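Local structure of putative deoxyribonuclease yjjV (Escherichia coli, 1ZZM) at residues E97-F103 with I131-T137. The protein is probably a metal-dependent hydrolase of the TatD family, acting on ester bonds and binding two divalent metal cations per subunit. Residues are numbered along the deposited sequence; the frame is centred on the assembly and turned at random.
Sequences EIGLDLF and ILHSRRT. With ZN (zinc ion), chain C; ZN (zinc ion), chain B.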
loop_
_atom_site.group_PDB
_atom_site.type_symbol
_atom_site.label_atom_id
_atom_site.label_comp_id
_atom_site.label_asym_id
_atom_site.label_seq_id
_atom_site.Cartn_x
_atom_site.Cartn_y
_atom_site.Cartn_z
ATOM N N GLU A 97 4.142 -5.413 2.373
ATOM C CA GLU A 97 2.882 -5.981 2.051
ATOM C C GLU A 97 2.743 -7.170 2.944
ATOM O O GLU A 97 3.168 -8.276 2.642
ATOM C CB GLU A 97 2.379 -6.213 0.644
ATOM C CG GLU A 97 0.847 -6.116 0.941
ATOM C CD GLU A 97 -0.103 -5.924 -0.230
ATOM O OE1 GLU A 97 0.309 -5.899 -1.408
ATOM O OE2 GLU A 97 -1.308 -5.789 0.065
ATOM N N ILE A 98 2.209 -6.862 4.119
ATOM C CA ILE A 98 1.926 -7.874 5.139
ATOM C C ILE A 98 0.472 -7.597 5.506
ATOM O O ILE A 98 -0.071 -6.565 5.111
ATOM C CB ILE A 98 2.794 -7.713 6.385
ATOM C CG1 ILE A 98 2.446 -6.404 7.104
ATOM C CG2 ILE A 98 4.256 -7.739 5.984
ATOM C CD1 ILE A 98 3.388 -6.098 8.262
ATOM N N GLY A 99 -0.169 -8.537 6.204
ATOM C CA GLY A 99 -1.541 -8.307 6.582
ATOM C C GLY A 99 -2.322 -9.608 6.699
ATOM O O GLY A 99 -1.755 -10.666 6.967
ATOM N N LEU A 100 -3.639 -9.480 6.551
ATOM C CA LEU A 100 -4.560 -10.588 6.685
ATOM C C LEU A 100 -5.568 -10.580 5.553
ATOM O O LEU A 100 -5.878 -9.533 4.985
ATOM C CB LEU A 100 -5.326 -10.467 7.995
ATOM C CG LEU A 100 -4.448 -10.250 9.235
ATOM C CD1 LEU A 100 -5.353 -9.762 10.315
ATOM C CD2 LEU A 100 -3.688 -11.531 9.638
ATOM N N ASP A 101 -6.124 -11.744 5.251
ATOM C CA ASP A 101 -7.086 -11.801 4.146
ATOM C C ASP A 101 -7.948 -13.043 4.399
ATOM O O ASP A 101 -7.433 -14.164 4.356
ATOM C CB ASP A 101 -6.288 -11.951 2.853
ATOM C CG ASP A 101 -7.151 -11.906 1.609
ATOM O OD1 ASP A 101 -8.260 -12.452 1.659
ATOM O OD2 ASP A 101 -6.716 -11.329 0.578
ATOM N N LEU A 102 -9.246 -12.861 4.624
ATOM C CA LEU A 102 -10.097 -14.007 4.908
ATOM C C LEU A 102 -10.768 -14.625 3.699
ATOM O O LEU A 102 -11.752 -15.348 3.833
ATOM C CB LEU A 102 -11.158 -13.652 5.963
ATOM C CG LEU A 102 -10.677 -13.757 7.424
ATOM C CD1 LEU A 102 -11.779 -13.244 8.348
ATOM C CD2 LEU A 102 -10.294 -15.193 7.778
ATOM N N PHE A 103 -10.236 -14.351 2.521
ATOM C CA PHE A 103 -10.806 -14.911 1.314
ATOM C C PHE A 103 -10.347 -16.362 1.168
ATOM O O PHE A 103 -9.193 -16.690 1.470
ATOM C CB PHE A 103 -10.339 -14.135 0.086
ATOM C CG PHE A 103 -11.101 -14.488 -1.147
ATOM C CD1 PHE A 103 -12.392 -14.000 -1.335
ATOM C CD2 PHE A 103 -10.570 -15.371 -2.084
ATOM C CE1 PHE A 103 -13.148 -14.393 -2.440
ATOM C CE2 PHE A 103 -11.312 -15.771 -3.190
ATOM C CZ PHE A 103 -12.607 -15.282 -3.369
ATOM N N ILE A 131 3.076 -1.567 5.447
ATOM C CA ILE A 131 2.092 -1.427 4.368
ATOM C C ILE A 131 1.235 -2.661 4.569
ATOM O O ILE A 131 1.691 -3.809 4.425
ATOM C CB ILE A 131 2.766 -1.434 2.973
ATOM C CG1 ILE A 131 3.432 -0.066 2.734
ATOM C CG2 ILE A 131 1.721 -1.723 1.872
ATOM C CD1 ILE A 131 4.173 0.046 1.342
ATOM N N LEU A 132 -0.016 -2.408 4.908
ATOM C CA LEU A 132 -0.937 -3.461 5.255
ATOM C C LEU A 132 -2.051 -3.753 4.272
ATOM O O LEU A 132 -2.664 -2.843 3.700
ATOM C CB LEU A 132 -1.566 -3.129 6.617
ATOM C CG LEU A 132 -0.627 -2.964 7.803
ATOM C CD1 LEU A 132 -1.342 -2.119 8.896
ATOM C CD2 LEU A 132 -0.214 -4.352 8.333
ATOM N N HIS A 133 -2.305 -5.056 4.145
ATOM C CA HIS A 133 -3.368 -5.624 3.318
ATOM C C HIS A 133 -4.408 -6.121 4.313
ATOM O O HIS A 133 -4.069 -6.752 5.326
ATOM C CB HIS A 133 -2.826 -6.829 2.537
ATOM C CG HIS A 133 -3.848 -7.532 1.685
ATOM N ND1 HIS A 133 -4.089 -7.196 0.374
ATOM C CD2 HIS A 133 -4.642 -8.595 1.949
ATOM C CE1 HIS A 133 -4.979 -8.024 -0.145
ATOM N NE2 HIS A 133 -5.335 -8.883 0.795
ATOM N N SER A 134 -5.677 -5.840 4.033
ATOM C CA SER A 134 -6.744 -6.284 4.920
ATOM C C SER A 134 -7.981 -6.515 4.073
ATOM O O SER A 134 -8.488 -5.599 3.425
ATOM C CB SER A 134 -7.052 -5.234 5.989
ATOM O OG SER A 134 -7.971 -5.767 6.969
ATOM N N ARG A 135 -8.465 -7.743 4.067
ATOM C CA ARG A 135 -9.644 -8.019 3.275
ATOM C C ARG A 135 -10.562 -8.844 4.177
ATOM O O ARG A 135 -10.294 -10.037 4.446
ATOM C CB ARG A 135 -9.225 -8.795 2.037
ATOM C CG ARG A 135 -10.398 -9.272 1.207
ATOM C CD ARG A 135 -9.920 -10.415 0.348
ATOM N NE ARG A 135 -10.268 -10.238 -1.046
ATOM C CZ ARG A 135 -9.566 -10.766 -2.034
ATOM N NH1 ARG A 135 -8.485 -11.497 -1.757
ATOM N NH2 ARG A 135 -9.942 -10.556 -3.285
ATOM N N ARG A 136 -11.633 -8.195 4.637
ATOM C CA ARG A 136 -12.610 -8.815 5.525
ATOM C C ARG A 136 -11.999 -9.136 6.882
ATOM O O ARG A 136 -12.511 -9.984 7.612
ATOM C CB ARG A 136 -13.148 -10.106 4.897
ATOM C CG ARG A 136 -14.066 -9.871 3.703
ATOM C CD ARG A 136 -14.513 -11.199 3.071
ATOM N NE ARG A 136 -15.577 -10.995 2.087
ATOM C CZ ARG A 136 -15.583 -11.507 0.855
ATOM N NH1 ARG A 136 -14.574 -12.269 0.430
ATOM N NH2 ARG A 136 -16.607 -11.254 0.042
ATOM N N THR A 137 -10.924 -8.433 7.228
ATOM C CA THR A 137 -10.176 -8.661 8.470
ATOM C C THR A 137 -9.885 -7.344 9.198
ATOM O O THR A 137 -8.978 -7.283 10.039
ATOM C CB THR A 137 -8.806 -9.314 8.130
ATOM O OG1 THR A 137 -8.156 -8.531 7.120
ATOM C CG2 THR A 137 -9.009 -10.714 7.567
HETATM ZN ZN ZN C . -3.215 -5.835 -0.866
HETATM ZN ZN ZN B . -0.782 -5.081 -2.876
HETATM O O HOH W 1 -2.267 -6.422 -2.572
HETATM O O HOH W 2 -5.180 -5.907 -2.287
#
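His-133 and Glu-97 reach the same zinc ion, the His-133 ring through ND1 and the carboxylate through OE2, with their planes 58° apart. Glu-97 OE1 holds the second zinc ion at 2.0 Å, so this carboxylate bridges the pair, as does a shared water; His-157 joins the first metal, His-9 and His-11 the other. With CG anti to the backbone N (chi1 178°), the imidazole lies across strand 98-101, and its far nitrogen, NE2, gives a hydrogen bond of 2.8 Å to Asp-101 OD2. That bond runs close to the ring plane but meets the oxygen on its anti side, well out of the carboxylate plane. The syn lone pair of OD2 takes Arg-135 NH1 at 2.9 Å in a salt bridge, while OD1 closes an Asx turn on Phe-103 N. Phe-103 CG sits over one face of the Arg-135 guanidinium. Across the sheet, Ile-98 CG1 packs on Leu-132 CD2 (3.6 Å). Backbone bonds such as Ile-98 N to Ile-131 O, 3.1 Å, join the strands of a beta-alpha-beta unit of the TIM barrel. Asp-101 is thus second shell: together with the zinc at ND1 it fixes the imidazole's rotation, and it would be expected to strengthen ND1 as a ligand.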